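Local coordinates for spindle assembly checkpoint serine/threonine-protein kinase BUB1 (Saccharomyces cerevisiae, PDB 3ESL) that takes part in the spindle checkpoint signalling that delays anaphase until chromosomes are bioriented, and phosphorylates BUB3 and itself, at residues 7-10 and 11-14; 13-16 and 17-20; 34-37 and 38-42; 49-52 and 53-57. One frame throughout, in Å; residues are numbered along the deposited sequence. Where two conformers were deposited one is given.

In the fold
The four contacts follow one another through the first three helices of the N-terminal, all-helical, TPR-like domain of BUB1, a small part of the whole kinase. Contacts 1 and 2 are successive turns of helix 4-21, their centres about 9 Å apart and sharing Ile13 and Ala14. Contact 3 lies on helix 29-47, its centre about 12 and 13 Å from those of contacts 1 and 2, and contact 4 opens helix 49-67, about 11 Å from contact 3. Helix 29-47 thus lies against both the others: Tyr36 meets Lys12 and Glu16 on one and Val55 on the other. Turn-by-turn order within each helix fixes the side chains through which these consecutive helices stack.

Contact 1 of 4, residues 7-10 and 11-14; sequences QLNQ and TKIA
Thr11 N to Gln7 O, Lys12 N to Leu8 O, Ile13 N to Asn9 O and Ala14 N to Gln10 O, at 2.8 to 3.1 Å, are the successive i to i+4 hydrogen bonds of one unbroken alpha-helical run. The first of these carbonyls is gripped twice, because Thr11 OG1 also donates to Gln7 O, at 3.2 Å. Its amide and hydroxyl arrive from opposite faces of the carbonyl plane. The threonine's first torsion (-64°) sets OG1 beside its own backbone N, facing back to the preceding turn, and sends CG2 the other way. An alanine here has neither OG1 nor CG2, which would probably leave Gln7 O with the amide as its one donor from this residue and open a gap beside Trp39. On another side of the same turn, Asn9 and Lys12 run side by side and point the same way. Asn9 OD1 comes 3.8 Å from Lys12 CE, contact rather than a bond, for the two polar ends are engaged separately: Asn9 ND2 donates to His5 O, and Lys12 NZ bonds to Tyr44 OH. A bend at the third torsion of Lys12 (77°) breaks its otherwise extended course. Ile13 CG1 lies 3.4 Å from Asn9 O, a van der Waals contact of the methylene with the carbonyl. Such a helix has a partner face and an outer face: Gln10, Ile13 and Ala14 lie on the exposed part of helix 4-21, whereas Leu8 and Thr11 rest on Trp39, and Lys12 on Tyr36, along the neighbouring helix 29-47.

Contact 2 of 4, residues 13-16 and 17-20; sequences IAYE and QRLL
Tyr15 and Arg18 are brought alongside each other by a first torsion of -89° in the tyrosine and by a bend at the third torsion (74°) of the otherwise extended arginine. The two side chains point the same way, with ring and guanidinium planes 19° apart, and Arg18 NH1 stops 4.2 Å from Tyr15 CE1. The join between their polar ends runs through water: Arg18 NH1 donates to a water molecule at 2.8 Å, which has a second, weak bond of 3.3 Å with Tyr15 OH. At the base, Arg18 CG leans on Ala14 O at 3.3 Å, while Arg18 N is bonded to that same carbonyl. A second pair, Ile13 and Gln17, behaves differently. The two cross at a slant, Ile13 CG2 meeting Gln17 OE1 at 3.8 Å, and Gln17 CG lies 3.4 Å from Ile13 O. Leu19 N donates to Tyr15 O, and Leu20 N to Glu16 O, so the helical ladder continues unbroken beneath all these side chains. Glu16, bent at its second torsion, brings OE1 to 4.3 Å from Leu19 CD1, yet its carboxylate is committed to other helices: OE1 forms a salt bridge with Arg62 and OE2 a hydrogen bond with Tyr36 OH, company that would favour the charged form. Ile13, Gln17 and Leu20 stay on the exposed side of helix 4-21; on the inner side, Tyr15 stacks on Tyr36, and buried Leu19 packs against Leu32 and Phe33 of helix 29-47.

Contact 3 of 4, residues 34-37 and 38-42; sequences LDYM and IWIST
Tyr36 and Ile40, one helical turn apart, make the tight, buried part of this contact, and Ile38 stands for its exposed side. Ile40 CD1 sits over one face of the Tyr36 ring, 3.7 Å from the centroid and 14° off the normal, a CH-pi contact. CG1 of the same isoleucine, Ile40, presses nearer the rim, 3.6 Å from Tyr36 CE1. Trp39 takes the edge: Trp39 CE3 lies near the plane of the ring, 3.9 Å from Tyr36 CE1. The phenol reaches both because its CG stands opposite the backbone N (chi1 -175°), which turns the ring toward the following turn. Ile40 N fastens the pair by donating to Tyr36 O at 2.9 Å. On the solvent side, exposed Ile38 has its CG1 against its own helix, 3.2 Å from Leu34 O. Beyond the contact the helix widens into a pi-type turn at 40-42, where Thr42 OG1 bonds back to Ile38 O at 2.7 Å and the Thr42 amide bonds to it weakly. A leucine in place of Tyr36 would probably leave Glu16 OE2 without its hydroxyl partner and deprive Ile40 CD1 of the flat face it rests on. Helix 29-47 is sandwiched here: Tyr15 of helix 4-21 lies on the ring face opposite Ile40 and also touches Asp35; on the side of helix 49-67, Tyr36 and Ile40 both touch Thr59 and Met37 packs on Met60; and Leu34 and Met37 reach Ile82 of helix 77-90.

Contact 4 of 4, residues 49-52 and 53-57; sequences SESG and QEVLR
Ser51 and Val55 meet near the start of helix 49-67, the third helix of the TPR-like domain. Val55 N donates to Ser51 O at 2.9 Å, and Val55 CG2 lies beside that oxygen at 3.2 Å. The valine's branching produces this double approach, since CG2 stands next to its own backbone N while CG1 takes the place opposite it and faces helix 29-47. CG2 of Val55 also grazes Ser51 OG at 3.9 Å, but that hydroxyl has its hydrogen bond with Tyr44 OH. In the next rung Leu56 N donates to Gly52 O at 2.8 Å. The CB of that leucine sits close by the same oxygen. At the helix start the ladder is less regular. Gln53 N reaches Ser49 O at 3.0 Å from 41° out of the carbonyl plane, and Glu54 N stands 3.6 Å from Glu50 O.

Farther out, neighbouring residues fix this turn in place. Ser51 N is bound by Asp48 OD1, just before the helix. Val55 packs on Tyr36, Ile40 and Tyr44 of helix 29-47, and Leu56 reaches both Ile40 and Leu89, the latter on helix 77-90. On the solvent side, Glu50 OE2 lies close to the like-charged Asp48, while its other oxygen, OE1, accepts a 3.0 Å hydrogen bond from Ser49 OG, which meets it nearly along the C-O axis.

Contact 1 of 4, residues 7-10 and 11-14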
loop_
_atom_site.group_PDB
_atom_site.type_symbol
_atom_site.label_atom_id
_atom_site.label_comp_id
_atom_site.label_asym_id
_atom_site.label_seq_id
_atom_site.Cartn_x
_atom_site.Cartn_y
_atom_site.Cartn_z
ATOM N N GLN A 7 -22.253 -14.313 -17.386
ATOM C CA GLN A 7 -20.959 -14.166 -18.041
ATOM C C GLN A 7 -19.926 -13.644 -17.044
ATOM O O GLN A 7 -18.786 -14.115 -17.020
ATOM C CB GLN A 7 -21.067 -13.256 -19.275
ATOM C CG GLN A 7 -21.681 -13.956 -20.501
ATOM C CD GLN A 7 -22.156 -12.996 -21.597
ATOM O OE1 GLN A 7 -22.624 -11.888 -21.320
ATOM N NE2 GLN A 7 -22.053 -13.436 -22.849
ATOM N N LEU A 8 -20.338 -12.696 -16.206
ATOM C CA LEU A 8 -19.446 -12.137 -15.191
ATOM C C LEU A 8 -19.059 -13.190 -14.167
ATOM O O LEU A 8 -17.899 -13.269 -13.758
ATOM C CB LEU A 8 -20.075 -10.917 -14.512
ATOM C CG LEU A 8 -20.188 -9.644 -15.358
ATOM C CD1 LEU A 8 -21.040 -8.624 -14.638
ATOM C CD2 LEU A 8 -18.832 -9.058 -15.719
ATOM N N ASN A 9 -20.016 -14.023 -13.763
ATOM C CA ASN A 9 -19.696 -15.105 -12.827
ATOM C C ASN A 9 -18.763 -16.172 -13.371
ATOM O O ASN A 9 -17.941 -16.725 -12.628
ATOM C CB ASN A 9 -20.952 -15.743 -12.242
ATOM C CG ASN A 9 -21.287 -15.186 -10.890
ATOM O OD1 ASN A 9 -20.871 -15.732 -9.865
ATOM N ND2 ASN A 9 -22.005 -14.068 -10.871
ATOM N N GLN A 10 -18.890 -16.474 -14.661
ATOM C CA GLN A 10 -17.979 -17.423 -15.293
ATOM C C GLN A 10 -16.566 -16.842 -15.303
ATOM O O GLN A 10 -15.596 -17.566 -15.092
ATOM C CB GLN A 10 -18.420 -17.743 -16.719
ATOM C CG GLN A 10 -19.752 -18.476 -16.766
ATOM C CD GLN A 10 -20.206 -18.789 -18.173
ATOM O OE1 GLN A 10 -19.971 -18.025 -19.109
ATOM N NE2 GLN A 10 -20.872 -19.922 -18.325
ATOM N N THR A 11 -16.474 -15.536 -15.549
ATOM C CA THR A 11 -15.179 -14.859 -15.614
ATOM C C THR A 11 -14.506 -14.914 -14.245
ATOM O O THR A 11 -13.302 -15.181 -14.160
ATOM C CB THR A 11 -15.288 -13.412 -16.134
ATOM O OG1 THR A 11 -15.747 -13.426 -17.494
ATOM C CG2 THR A 11 -13.923 -12.715 -16.114
ATOM N N LYS A 12 -15.294 -14.695 -13.191
ATOM C CA LYS A 12 -14.806 -14.784 -11.818
ATOM C C LYS A 12 -14.230 -16.166 -11.533
ATOM O O LYS A 12 -13.119 -16.300 -11.012
ATOM C CB LYS A 12 -15.909 -14.427 -10.805
ATOM C CG LYS A 12 -15.443 -14.526 -9.362
ATOM C CD LYS A 12 -16.454 -13.975 -8.358
ATOM C CE LYS A 12 -17.605 -14.939 -8.130
ATOM N NZ LYS A 12 -18.508 -14.440 -7.041
ATOM N N ILE A 13 -14.982 -17.206 -11.889
ATOM C CA ILE A 13 -14.517 -18.565 -11.663
ATOM C C ILE A 13 -13.286 -18.894 -12.520
ATOM O O ILE A 13 -12.380 -19.581 -12.056
ATOM C CB ILE A 13 -15.661 -19.603 -11.866
ATOM C CG1 ILE A 13 -16.764 -19.346 -10.824
ATOM C CG2 ILE A 13 -15.116 -21.027 -11.754
ATOM C CD1 ILE A 13 -18.038 -20.148 -11.037
ATOM N N ALA A 14 -13.261 -18.400 -13.760
ATOM C CA ALA A 14 -12.108 -18.579 -14.636
ATOM C C ALA A 14 -10.834 -18.003 -13.981
ATOM O O ALA A 14 -9.788 -18.657 -13.962
ATOM C CB ALA A 14 -12.366 -17.948 -16.014
#

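Contact 2 of 4, residues 13-16 and 17-20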
loop_
_atom_site.group_PDB
_atom_site.type_symbol
_atom_site.label_atom_id
_atom_site.label_comp_id
_atom_site.label_asym_id
_atom_site.label_seq_id
_atom_site.Cartn_x
_atom_site.Cartn_y
_atom_site.Cartn_z
ATOM N N ILE A 13 -14.982 -17.206 -11.889
ATOM C CA ILE A 13 -14.517 -18.565 -11.663
ATOM C C ILE A 13 -13.286 -18.894 -12.520
ATOM O O ILE A 13 -12.380 -19.581 -12.056
ATOM C CB ILE A 13 -15.661 -19.603 -11.866
ATOM C CG1 ILE A 13 -16.764 -19.346 -10.824
ATOM C CG2 ILE A 13 -15.116 -21.027 -11.754
ATOM C CD1 ILE A 13 -18.038 -20.148 -11.037
ATOM N N ALA A 14 -13.261 -18.400 -13.760
ATOM C CA ALA A 14 -12.108 -18.579 -14.636
ATOM C C ALA A 14 -10.834 -18.003 -13.981
ATOM O O ALA A 14 -9.788 -18.657 -13.962
ATOM C CB ALA A 14 -12.366 -17.948 -16.014
ATOM N N TYR A 15 -10.937 -16.796 -13.431
ATOM C CA TYR A 15 -9.787 -16.188 -12.736
ATOM C C TYR A 15 -9.389 -16.978 -11.491
ATOM O O TYR A 15 -8.201 -17.207 -11.238
ATOM C CB TYR A 15 -10.087 -14.741 -12.379
ATOM C CG TYR A 15 -9.706 -13.747 -13.458
ATOM C CD1 TYR A 15 -8.367 -13.590 -13.849
ATOM C CD2 TYR A 15 -10.663 -12.936 -14.062
ATOM C CE1 TYR A 15 -8.002 -12.666 -14.828
ATOM C CE2 TYR A 15 -10.303 -12.015 -15.054
ATOM C CZ TYR A 15 -8.968 -11.889 -15.426
ATOM O OH TYR A 15 -8.594 -10.982 -16.398
ATOM N N GLU A 16 -10.384 -17.437 -10.736
ATOM C CA GLU A 16 -10.113 -18.182 -9.510
ATOM C C GLU A 16 -9.364 -19.468 -9.826
ATOM O O GLU A 16 -8.425 -19.835 -9.116
ATOM C CB GLU A 16 -11.408 -18.453 -8.725
ATOM C CG GLU A 16 -12.050 -17.219 -8.104
ATOM C CD GLU A 16 -11.303 -16.686 -6.874
ATOM O OE1 GLU A 16 -10.497 -17.440 -6.290
ATOM O OE2 GLU A 16 -11.553 -15.524 -6.482
ATOM N N GLN A 17 -9.768 -20.141 -10.908
ATOM C CA GLN A 17 -9.079 -21.349 -11.361
ATOM C C GLN A 17 -7.648 -21.076 -11.804
ATOM O O GLN A 17 -6.752 -21.864 -11.525
ATOM C CB GLN A 17 -9.856 -22.023 -12.492
ATOM C CG GLN A 17 -11.135 -22.702 -12.020
ATOM C CD GLN A 17 -11.929 -23.305 -13.160
ATOM O OE1 GLN A 17 -12.990 -23.895 -12.943
ATOM N NE2 GLN A 17 -11.429 -23.156 -14.383
ATOM N N ARG A 18 -7.447 -19.961 -12.505
ATOM C CA ARG A 18 -6.112 -19.552 -12.938
ATOM C C ARG A 18 -5.182 -19.298 -11.750
ATOM O O ARG A 18 -4.003 -19.650 -11.803
ATOM C CB ARG A 18 -6.191 -18.318 -13.840
ATOM C CG ARG A 18 -6.772 -18.602 -15.224
ATOM C CD ARG A 18 -6.721 -17.368 -16.113
ATOM N NE ARG A 18 -5.356 -17.103 -16.553
ATOM C CZ ARG A 18 -4.952 -15.999 -17.182
ATOM N NH1 ARG A 18 -5.806 -15.018 -17.449
ATOM N NH2 ARG A 18 -3.674 -15.873 -17.533
ATOM N N LEU A 19 -5.713 -18.699 -10.685
ATOM C CA LEU A 19 -4.923 -18.492 -9.468
ATOM C C LEU A 19 -4.472 -19.831 -8.892
ATOM O O LEU A 19 -3.345 -19.959 -8.413
ATOM C CB LEU A 19 -5.694 -17.695 -8.415
ATOM C CG LEU A 19 -6.050 -16.231 -8.721
ATOM C CD1 LEU A 19 -6.858 -15.634 -7.591
ATOM C CD2 LEU A 19 -4.786 -15.387 -8.986
ATOM N N LEU A 20 -5.353 -20.830 -8.945
ATOM C CA LEU A 20 -4.997 -22.161 -8.440
ATOM C C LEU A 20 -4.061 -22.937 -9.361
ATOM O O LEU A 20 -3.185 -23.659 -8.881
ATOM C CB LEU A 20 -6.249 -23.005 -8.153
ATOM C CG LEU A 20 -7.277 -22.499 -7.145
ATOM C CD1 LEU A 20 -8.425 -23.507 -7.057
ATOM C CD2 LEU A 20 -6.671 -22.245 -5.758
HETATM O O HOH W 1 -5.868 -12.269 -17.802
#

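Contact 3 of 4, residues 34-37 and 38-42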
loop_
_atom_site.group_PDB
_atom_site.type_symbol
_atom_site.label_atom_id
_atom_site.label_comp_id
_atom_site.label_asym_id
_atom_site.label_seq_id
_atom_site.Cartn_x
_atom_site.Cartn_y
_atom_site.Cartn_z
ATOM N N LEU A 34 -3.111 -8.673 -10.875
ATOM C CA LEU A 34 -3.502 -7.340 -11.355
ATOM C C LEU A 34 -4.675 -7.408 -12.330
ATOM O O LEU A 34 -5.626 -6.629 -12.207
ATOM C CB LEU A 34 -2.329 -6.615 -12.025
ATOM C CG LEU A 34 -1.205 -6.159 -11.109
ATOM C CD1 LEU A 34 -0.055 -5.662 -11.970
ATOM C CD2 LEU A 34 -1.690 -5.048 -10.183
ATOM N N ASP A 35 -4.616 -8.346 -13.278
ATOM C CA ASP A 35 -5.689 -8.502 -14.273
ATOM C C ASP A 35 -7.009 -8.760 -13.564
ATOM O O ASP A 35 -8.031 -8.130 -13.859
ATOM C CB ASP A 35 -5.392 -9.661 -15.222
ATOM C CG ASP A 35 -4.425 -9.295 -16.332
ATOM O OD1 ASP A 35 -4.178 -8.090 -16.567
ATOM O OD2 ASP A 35 -3.924 -10.242 -16.978
ATOM N N TYR A 36 -6.968 -9.661 -12.589
ATOM C CA TYR A 36 -8.180 -10.053 -11.871
ATOM C C TYR A 36 -8.720 -8.888 -11.037
ATOM O O TYR A 36 -9.904 -8.590 -11.090
ATOM C CB TYR A 36 -7.892 -11.303 -11.041
ATOM C CG TYR A 36 -9.072 -11.917 -10.317
ATOM C CD1 TYR A 36 -10.384 -11.733 -10.777
ATOM C CD2 TYR A 36 -8.863 -12.727 -9.197
ATOM C CE1 TYR A 36 -11.471 -12.336 -10.116
ATOM C CE2 TYR A 36 -9.947 -13.321 -8.517
ATOM C CZ TYR A 36 -11.236 -13.121 -8.994
ATOM O OH TYR A 36 -12.293 -13.691 -8.324
ATOM N N MET A 37 -7.845 -8.195 -10.305
ATOM C CA MET A 37 -8.266 -7.060 -9.484
ATOM C C MET A 37 -8.851 -5.902 -10.299
ATOM O O MET A 37 -9.842 -5.282 -9.899
ATOM C CB MET A 37 -7.100 -6.588 -8.601
ATOM C CG MET A 37 -6.770 -7.595 -7.525
ATOM S SD MET A 37 -5.414 -7.007 -6.484
ATOM C CE MET A 37 -4.044 -6.958 -7.620
ATOM N N ILE A 38 -8.254 -5.633 -11.458
ATOM C CA ILE A 38 -8.754 -4.593 -12.341
ATOM C C ILE A 38 -10.146 -4.993 -12.826
ATOM O O ILE A 38 -11.053 -4.158 -12.824
ATOM C CB ILE A 38 -7.794 -4.327 -13.510
ATOM C CG1 ILE A 38 -6.508 -3.662 -12.981
ATOM C CG2 ILE A 38 -8.444 -3.430 -14.583
ATOM C CD1 ILE A 38 -5.373 -3.656 -13.963
ATOM N N TRP A 39 -10.311 -6.263 -13.188
ATOM C CA TRP A 39 -11.623 -6.768 -13.645
ATOM C C TRP A 39 -12.683 -6.672 -12.539
ATOM O O TRP A 39 -13.819 -6.233 -12.778
ATOM C CB TRP A 39 -11.517 -8.195 -14.179
ATOM C CG TRP A 39 -12.861 -8.746 -14.556
ATOM C CD1 TRP A 39 -13.521 -8.552 -15.740
ATOM C CD2 TRP A 39 -13.727 -9.536 -13.731
ATOM N NE1 TRP A 39 -14.753 -9.177 -15.703
ATOM C CE2 TRP A 39 -14.900 -9.798 -14.486
ATOM C CE3 TRP A 39 -13.627 -10.058 -12.429
ATOM C CZ2 TRP A 39 -15.963 -10.561 -13.981
ATOM C CZ3 TRP A 39 -14.687 -10.819 -11.921
ATOM C CH2 TRP A 39 -15.845 -11.061 -12.705
ATOM N N ILE A 40 -12.320 -7.079 -11.326
ATOM C CA ILE A 40 -13.251 -6.990 -10.202
ATOM C C ILE A 40 -13.680 -5.543 -9.953
ATOM O O ILE A 40 -14.869 -5.260 -9.775
ATOM C CB ILE A 40 -12.637 -7.512 -8.899
ATOM C CG1 ILE A 40 -12.276 -8.992 -9.010
ATOM C CG2 ILE A 40 -13.608 -7.285 -7.715
ATOM C CD1 ILE A 40 -11.291 -9.451 -7.930
ATOM N N SER A 41 -12.705 -4.635 -9.934
ATOM C CA SER A 41 -12.956 -3.257 -9.534
ATOM C C SER A 41 -13.702 -2.461 -10.608
ATOM O O SER A 41 -14.240 -1.385 -10.326
ATOM C CB SER A 41 -11.643 -2.566 -9.156
ATOM O OG SER A 41 -10.794 -2.458 -10.285
ATOM N N THR A 42 -13.725 -2.983 -11.831
ATOM C CA THR A 42 -14.423 -2.324 -12.926
ATOM C C THR A 42 -15.704 -3.089 -13.270
ATOM O O THR A 42 -16.804 -2.627 -12.973
ATOM C CB THR A 42 -13.521 -2.132 -14.168
ATOM O OG1 THR A 42 -13.009 -3.399 -14.599
ATOM C CG2 THR A 42 -12.355 -1.183 -13.853
#

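Contact 4 of 4, residues 49-52 and 53-57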
loop_
_atom_site.group_PDB
_atom_site.type_symbol
_atom_site.label_atom_id
_atom_site.label_comp_id
_atom_site.label_asym_id
_atom_site.label_seq_id
_atom_site.Cartn_x
_atom_site.Cartn_y
_atom_site.Cartn_z
ATOM N N SER A 49 -22.179 -4.677 -6.206
ATOM C CA SER A 49 -21.293 -3.884 -5.348
ATOM C C SER A 49 -20.914 -4.572 -4.031
ATOM O O SER A 49 -19.781 -4.433 -3.561
ATOM C CB SER A 49 -21.906 -2.510 -5.062
ATOM O OG SER A 49 -22.992 -2.622 -4.158
ATOM N N GLU A 50 -21.858 -5.305 -3.441
ATOM C CA GLU A 50 -21.625 -5.967 -2.152
ATOM C C GLU A 50 -20.759 -7.237 -2.254
ATOM O O GLU A 50 -19.879 -7.451 -1.419
ATOM C CB GLU A 50 -22.940 -6.215 -1.386
ATOM C CG GLU A 50 -24.003 -7.050 -2.114
ATOM C CD GLU A 50 -24.776 -6.279 -3.191
ATOM O OE1 GLU A 50 -24.632 -5.039 -3.294
ATOM O OE2 GLU A 50 -25.534 -6.928 -3.944
ATOM N N SER A 51 -21.005 -8.065 -3.270
ATOM C CA SER A 51 -20.117 -9.195 -3.571
ATOM C C SER A 51 -18.773 -8.691 -4.103
ATOM O O SER A 51 -17.723 -9.206 -3.722
ATOM C CB SER A 51 -20.751 -10.151 -4.584
ATOM O OG SER A 51 -19.848 -11.183 -4.962
ATOM N N GLY A 52 -18.821 -7.682 -4.973
ATOM C CA GLY A 52 -17.622 -7.109 -5.586
ATOM C C GLY A 52 -16.643 -6.571 -4.558
ATOM O O GLY A 52 -15.434 -6.765 -4.680
ATOM N N GLN A 53 -17.171 -5.898 -3.540
ATOM C CA GLN A 53 -16.353 -5.362 -2.447
ATOM C C GLN A 53 -15.586 -6.470 -1.711
ATOM O O GLN A 53 -14.368 -6.353 -1.495
ATOM C CB GLN A 53 -17.231 -4.564 -1.469
ATOM C CG GLN A 53 -16.452 -3.895 -0.346
ATOM C CD GLN A 53 -17.347 -3.228 0.682
ATOM O OE1 GLN A 53 -18.263 -2.471 0.337
ATOM N NE2 GLN A 53 -17.076 -3.494 1.957
ATOM N N GLU A 54 -16.311 -7.522 -1.330
ATOM C CA GLU A 54 -15.760 -8.678 -0.630
ATOM C C GLU A 54 -14.693 -9.380 -1.466
ATOM O O GLU A 54 -13.610 -9.703 -0.966
ATOM C CB GLU A 54 -16.883 -9.667 -0.277
ATOM C CG GLU A 54 -16.410 -10.991 0.331
ATOM C CD GLU A 54 -17.315 -12.171 -0.015
ATOM O OE1 GLU A 54 -18.556 -12.004 -0.033
ATOM O OE2 GLU A 54 -16.778 -13.272 -0.268
ATOM N N VAL A 55 -15.008 -9.610 -2.739
ATOM C CA VAL A 55 -14.115 -10.339 -3.637
ATOM C C VAL A 55 -12.876 -9.488 -3.913
ATOM O O VAL A 55 -11.756 -10.017 -3.979
ATOM C CB VAL A 55 -14.810 -10.759 -4.954
ATOM C CG1 VAL A 55 -13.827 -11.461 -5.888
ATOM C CG2 VAL A 55 -16.008 -11.681 -4.658
ATOM N N LEU A 56 -13.071 -8.181 -4.063
ATOM C CA LEU A 56 -11.917 -7.295 -4.256
ATOM C C LEU A 56 -11.004 -7.365 -3.028
ATOM O O LEU A 56 -9.782 -7.527 -3.164
ATOM C CB LEU A 56 -12.342 -5.852 -4.550
ATOM C CG LEU A 56 -11.189 -4.863 -4.774
ATOM C CD1 LEU A 56 -10.290 -5.285 -5.944
ATOM C CD2 LEU A 56 -11.700 -3.431 -4.963
ATOM N N ARG A 57 -11.587 -7.250 -1.834
ATOM C CA ARG A 57 -10.784 -7.228 -0.607
ATOM C C ARG A 57 -9.992 -8.521 -0.468
ATOM O O ARG A 57 -8.784 -8.481 -0.228
ATOM C CB ARG A 57 -11.647 -6.962 0.644
ATOM C CG ARG A 57 -10.807 -6.897 1.933
ATOM C CD ARG A 57 -11.500 -6.239 3.128
ATOM N NE ARG A 57 -10.500 -5.970 4.174
ATOM C CZ ARG A 57 -10.662 -5.176 5.235
ATOM N NH1 ARG A 57 -11.810 -4.528 5.435
ATOM N NH2 ARG A 57 -9.659 -5.028 6.105
#